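Local coordinates for protein flavodoxin (Bacillus cereus, PDB 6GAQ) that binds flavin mononucleotide and carries electrons, probably serving as a low-potential donor to a number of redox enzymes, at residues 21-24 and 25-29; 47-50 and 51-54. All coordinates share one frame; numbering follows the deposited sequence.

In the fold
Both contacts are local, each within one continuous run of chain, and they lie on different parts of a flavodoxin-like fold with a five-stranded parallel sheet. Interaction 1 is the start of helix 21-35, the helix of the beta-alpha-beta unit between strands 11-16 and 40-44; its N-terminal end grips the phosphate of the cofactor. Interaction 2 follows in the connection from strand 40-44 to strand 58-63, away from the FMN and calcium sites; the centres of the two interactions lie about 20 Å apart. Strand 11-16 receives side chains from both. Each is partly buried, but 21-29 relies on regular backbone bonding and an anion site, whereas 47-54 combines a short turn, an apolar pair and acids at or near the surface.

Interaction 1 of 2, residues 21-24 and 25-29; sequences NTES and IADLI. With FMN (flavin mononucleotide), chain C.
Asn21 and Thr22 each turn their first branch beside their own backbone N, and both branches meet the cofactor: chi1 of -56° swings the amide of Asn21 toward the ribityl chain, and chi1 of -47° sets OG1 of Thr22 against the phosphate. Asn21 ND2 donates to O4' of FMN at 2.9 Å, while Asn21 N reaches phosphate oxygen O1P at 2.6 Å. The neighbouring oxygen O2P is gripped twice by one residue, by Thr22 OG1 at 2.7 Å and by Thr22 N at 2.9 Å, the latter bond nearly straight at 163°. Phosphate at the N-terminal end of a helix, bonded by main-chain N-H groups and hydroxyls, is the classic flavodoxin phosphate site; the helix dipole probably helps to stabilise the anion. Ser17 OG and Ser19 N also hydrogen-bond to FMN.

Behind this end the helix closes regularly. Asn21 O accepts from Ile25 N at 3.2 Å and Thr22 O from Ala26 N at 2.9 Å, so the residues that hold the phosphate are themselves tied to the next turn. Ile25 CG1 lies 3.2 Å from Asn21 O, its branch folded back along the preceding turn. On the partly exposed side, the carboxylates of Glu23 and Asp27 come within 4.5 Å (OE2 to OD2), a pair of like charges one turn apart. Ser24 OG hydrogen-bonds back to Gly20 O. Ala26 and Ile29 rest on Ile13 of strand 11-16, while Ile25 reaches Phe95 and Ser97 of strand 91-98 and Cys143 of helix 137-152.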
loop_
_atom_site.group_PDB
_atom_site.type_symbol
_atom_site.label_atom_id
_atom_site.label_comp_id
_atom_site.label_asym_id
_atom_site.label_seq_id
_atom_site.Cartn_x
_atom_site.Cartn_y
_atom_site.Cartn_z
ATOM N N ASN A 21 10.295 -3.224 -7.367
ATOM C CA ASN A 21 9.920 -4.260 -6.410
ATOM C C ASN A 21 8.524 -4.014 -5.846
ATOM O O ASN A 21 7.683 -4.920 -5.833
ATOM C CB ASN A 21 10.950 -4.339 -5.283
ATOM C CG ASN A 21 12.357 -4.568 -5.796
ATOM O OD1 ASN A 21 12.562 -5.259 -6.795
ATOM N ND2 ASN A 21 13.338 -3.987 -5.115
ATOM N N THR A 22 8.262 -2.794 -5.371
ATOM C CA THR A 22 6.933 -2.472 -4.860
ATOM C C THR A 22 5.891 -2.532 -5.970
ATOM O O THR A 22 4.754 -2.963 -5.744
ATOM C CB THR A 22 6.938 -1.089 -4.207
ATOM O OG1 THR A 22 8.066 -0.976 -3.331
ATOM C CG2 THR A 22 5.659 -0.868 -3.411
ATOM N N GLU A 23 6.265 -2.099 -7.176
ATOM C CA GLU A 23 5.352 -2.173 -8.314
ATOM C C GLU A 23 4.947 -3.613 -8.602
ATOM O O GLU A 23 3.779 -3.888 -8.905
ATOM C CB GLU A 23 6.008 -1.540 -9.542
ATOM C CG GLU A 23 5.123 -1.477 -10.771
ATOM C CD GLU A 23 5.851 -0.909 -11.974
ATOM O OE1 GLU A 23 6.788 -0.105 -11.776
ATOM O OE2 GLU A 23 5.491 -1.266 -13.115
ATOM N N SER A 24 5.896 -4.546 -8.506
ATOM C CA SER A 24 5.577 -5.955 -8.725
ATOM C C SER A 24 4.624 -6.475 -7.656
ATOM O O SER A 24 3.748 -7.301 -7.943
ATOM C CB SER A 24 6.861 -6.783 -8.753
ATOM O OG SER A 24 7.790 -6.244 -9.677
ATOM N N ILE A 25 4.781 -6.008 -6.416
ATOM C CA ILE A 25 3.842 -6.373 -5.360
ATOM C C ILE A 25 2.458 -5.819 -5.670
ATOM O O ILE A 25 1.442 -6.499 -5.475
ATOM C CB ILE A 25 4.351 -5.881 -3.993
ATOM C CG1 ILE A 25 5.746 -6.434 -3.708
ATOM C CG2 ILE A 25 3.386 -6.281 -2.890
ATOM C CD1 ILE A 25 6.430 -5.764 -2.543
ATOM N N ALA A 26 2.398 -4.577 -6.157
ATOM C CA ALA A 26 1.114 -3.974 -6.498
ATOM C C ALA A 26 0.419 -4.751 -7.609
ATOM O O ALA A 26 -0.811 -4.889 -7.604
ATOM C CB ALA A 26 1.314 -2.515 -6.904
ATOM N N ASP A 27 1.189 -5.269 -8.569
ATOM C CA ASP A 27 0.598 -6.043 -9.657
ATOM C C ASP A 27 0.004 -7.350 -9.147
ATOM O O ASP A 27 -1.081 -7.757 -9.580
ATOM C CB ASP A 27 1.644 -6.314 -10.737
ATOM C CG ASP A 27 2.066 -5.056 -11.469
ATOM O OD1 ASP A 27 1.274 -4.091 -11.499
ATOM O OD2 ASP A 27 3.190 -5.031 -12.016
ATOM N N LEU A 28 0.701 -8.023 -8.227
ATOM C CA LEU A 28 0.195 -9.281 -7.691
ATOM C C LEU A 28 -1.091 -9.068 -6.901
ATOM O O LEU A 28 -2.042 -9.848 -7.026
ATOM C CB LEU A 28 1.259 -9.946 -6.817
ATOM C CG LEU A 28 2.492 -10.506 -7.530
ATOM C CD1 LEU A 28 3.619 -10.749 -6.540
ATOM C CD2 LEU A 28 2.151 -11.786 -8.276
ATOM N N ILE A 29 -1.143 -8.011 -6.088
ATOM C CA ILE A 29 -2.328 -7.758 -5.274
ATOM C C ILE A 29 -3.530 -7.443 -6.156
ATOM O O ILE A 29 -4.650 -7.892 -5.884
ATOM C CB ILE A 29 -2.048 -6.627 -4.267
ATOM C CG1 ILE A 29 -0.919 -7.030 -3.318
ATOM C CG2 ILE A 29 -3.305 -6.280 -3.484
ATOM C CD1 ILE A 29 -0.336 -5.873 -2.539
HETATM N N1 FMN C . 14.925 -0.766 3.085
HETATM C C2 FMN C . 14.375 -0.747 4.351
HETATM O O2 FMN C . 13.591 -1.630 4.692
HETATM N N3 FMN C . 14.702 0.261 5.235
HETATM C C4 FMN C . 15.581 1.257 4.858
HETATM O O4 FMN C . 15.870 2.155 5.646
HETATM C C4A FMN C . 16.136 1.240 3.584
HETATM N N5 FMN C . 17.015 2.232 3.204
HETATM C C5A FMN C . 17.565 2.215 1.940
HETATM C C6 FMN C . 18.450 3.218 1.561
HETATM C C7 FMN C . 19.011 3.208 0.290
HETATM C C7M FMN C . 19.965 4.293 -0.113
HETATM C C8 FMN C . 18.684 2.193 -0.603
HETATM C C8M FMN C . 19.285 2.177 -1.977
HETATM C C9 FMN C . 17.798 1.191 -0.224
HETATM C C9A FMN C . 17.236 1.199 1.048
HETATM N N10 FMN C . 16.347 0.208 1.424
HETATM C C10 FMN C . 15.805 0.224 2.695
HETATM C "C1'" FMN C . 16.000 -0.905 0.474
HETATM C "C2'" FMN C . 14.814 -0.624 -0.442
HETATM O "O2'" FMN C . 13.663 -0.335 0.319
HETATM C "C3'" FMN C . 14.581 -1.869 -1.295
HETATM O "O3'" FMN C . 15.597 -1.961 -2.270
HETATM C "C4'" FMN C . 13.214 -1.908 -1.973
HETATM O "O4'" FMN C . 12.934 -3.238 -2.353
HETATM C "C5'" FMN C . 13.132 -1.019 -3.210
HETATM O "O5'" FMN C . 11.818 -1.105 -3.720
HETATM P P FMN C . 11.424 -0.529 -5.173
HETATM O O1P FMN C . 11.919 -1.491 -6.223
HETATM O O2P FMN C . 9.924 -0.407 -5.276
HETATM O O3P FMN C . 12.066 0.822 -5.384
#

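Interaction 2 of 2, residues 47-50 and 51-54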
loop_
_atom_site.group_PDB
_atom_site.type_symbol
_atom_site.label_atom_id
_atom_site.label_comp_id
_atom_site.label_asym_id
_atom_site.label_seq_id
_atom_site.Cartn_x
_atom_site.Cartn_y
_atom_site.Cartn_z
ATOM N N GLY A 47 2.635 12.772 -7.607
ATOM C CA GLY A 47 1.858 13.696 -8.414
ATOM C C GLY A 47 0.368 13.450 -8.319
ATOM O O GLY A 47 -0.424 14.031 -9.067
ATOM N N MET A 48 -0.015 12.587 -7.386
ATOM C CA MET A 48 -1.394 12.161 -7.205
ATOM C C MET A 48 -2.010 12.966 -6.068
ATOM O O MET A 48 -1.573 12.857 -4.917
ATOM C CB MET A 48 -1.451 10.663 -6.905
ATOM C CG MET A 48 -2.815 10.140 -6.498
ATOM S SD MET A 48 -2.744 8.394 -6.053
ATOM C CE MET A 48 -4.481 8.034 -5.815
ATOM N N ASP A 49 -3.009 13.780 -6.395
ATOM C CA ASP A 49 -3.724 14.530 -5.375
ATOM C C ASP A 49 -4.486 13.569 -4.473
ATOM O O ASP A 49 -5.282 12.753 -4.948
ATOM C CB ASP A 49 -4.676 15.531 -6.027
ATOM C CG ASP A 49 -3.986 16.400 -7.057
ATOM O OD1 ASP A 49 -3.451 17.463 -6.677
ATOM O OD2 ASP A 49 -3.968 16.014 -8.246
ATOM N N ALA A 50 -4.237 13.663 -3.166
ATOM C CA ALA A 50 -4.795 12.713 -2.210
ATOM C C ALA A 50 -6.313 12.780 -2.105
ATOM O O ALA A 50 -6.905 11.923 -1.440
ATOM C CB ALA A 50 -4.173 12.935 -0.830
ATOM N N GLU A 51 -6.956 13.767 -2.736
ATOM C CA GLU A 51 -8.412 13.846 -2.718
ATOM C C GLU A 51 -9.065 12.667 -3.426
ATOM O O GLU A 51 -10.223 12.347 -3.135
ATOM C CB GLU A 51 -8.873 15.152 -3.370
ATOM C CG GLU A 51 -8.782 16.374 -2.473
ATOM C CD GLU A 51 -10.117 16.742 -1.858
ATOM O OE1 GLU A 51 -10.128 17.513 -0.875
ATOM O OE2 GLU A 51 -11.155 16.260 -2.357
ATOM N N GLU A 52 -8.347 12.014 -4.343
ATOM C CA GLU A 52 -8.934 10.970 -5.175
ATOM C C GLU A 52 -9.360 9.742 -4.379
ATOM O O GLU A 52 -10.173 8.954 -4.873
ATOM C CB GLU A 52 -7.939 10.556 -6.262
ATOM C CG GLU A 52 -7.500 11.691 -7.175
ATOM C CD GLU A 52 -6.297 11.322 -8.023
ATOM O OE1 GLU A 52 -5.288 12.058 -7.982
ATOM O OE2 GLU A 52 -6.359 10.293 -8.730
ATOM N N LEU A 53 -8.836 9.563 -3.164
ATOM C CA LEU A 53 -9.085 8.337 -2.412
ATOM C C LEU A 53 -10.532 8.200 -1.958
ATOM O O LEU A 53 -10.980 7.080 -1.695
ATOM C CB LEU A 53 -8.158 8.268 -1.195
ATOM C CG LEU A 53 -6.767 7.653 -1.368
ATOM C CD1 LEU A 53 -5.910 8.461 -2.332
ATOM C CD2 LEU A 53 -6.077 7.527 -0.019
ATOM N N LEU A 54 -11.273 9.304 -1.865
ATOM C CA LEU A 54 -12.615 9.270 -1.296
ATOM C C LEU A 54 -13.658 8.694 -2.244
ATOM O O LEU A 54 -14.785 8.430 -1.808
ATOM C CB LEU A 54 -13.021 10.674 -0.861
ATOM C CG LEU A 54 -11.964 11.380 -0.008
ATOM C CD1 LEU A 54 -12.364 12.813 0.306
ATOM C CD2 LEU A 54 -11.726 10.586 1.266
#
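Met48 lies across the side chain of Glu52, its CG 3.5 Å from Glu52 OE1, and carries on past it to Leu53. With CG anti to the backbone N (chi1 171°) and the chain extended beyond, the thioether reaches far enough for Met48 CE to meet Leu53 CD1 at 3.8 Å. The two apolar chains cross at about a right angle, methyl against methyl. Glu52 is also extended beyond CG, and it leans back toward Asp49, so that its carboxylate approaches the backbone there. Glu52 OE1 sits 3.1 Å from Asp49 O, two acceptors side by side, and 4.2 Å from Asp49 OD2, with the carboxylate planes 45° apart; the two like charges would probably disfavour each other's ionisation slightly.

Asp49 O accepts from Glu52 N at 3.2 Å, a nearly straight bond (174°) of the i to i+3 kind, in the 3-10 segment that includes Ala50 and residues 51-54. The whole of 47-54 belongs to the connection from strand 40-44 to strand 58-63 of the flavodoxin fold, and it packs on strand 11-16 through Met48, on Leu12 and Ala14, and Leu53, on Leu12. Leu53 and Ala50 both touch Phe78 of helix 73-81, and Ala50 N hydrogen-bonds to Asp81 OD2. The side chain of exposed Glu51 bends at chi2, leads away from residues 47-50 and touches Ile85.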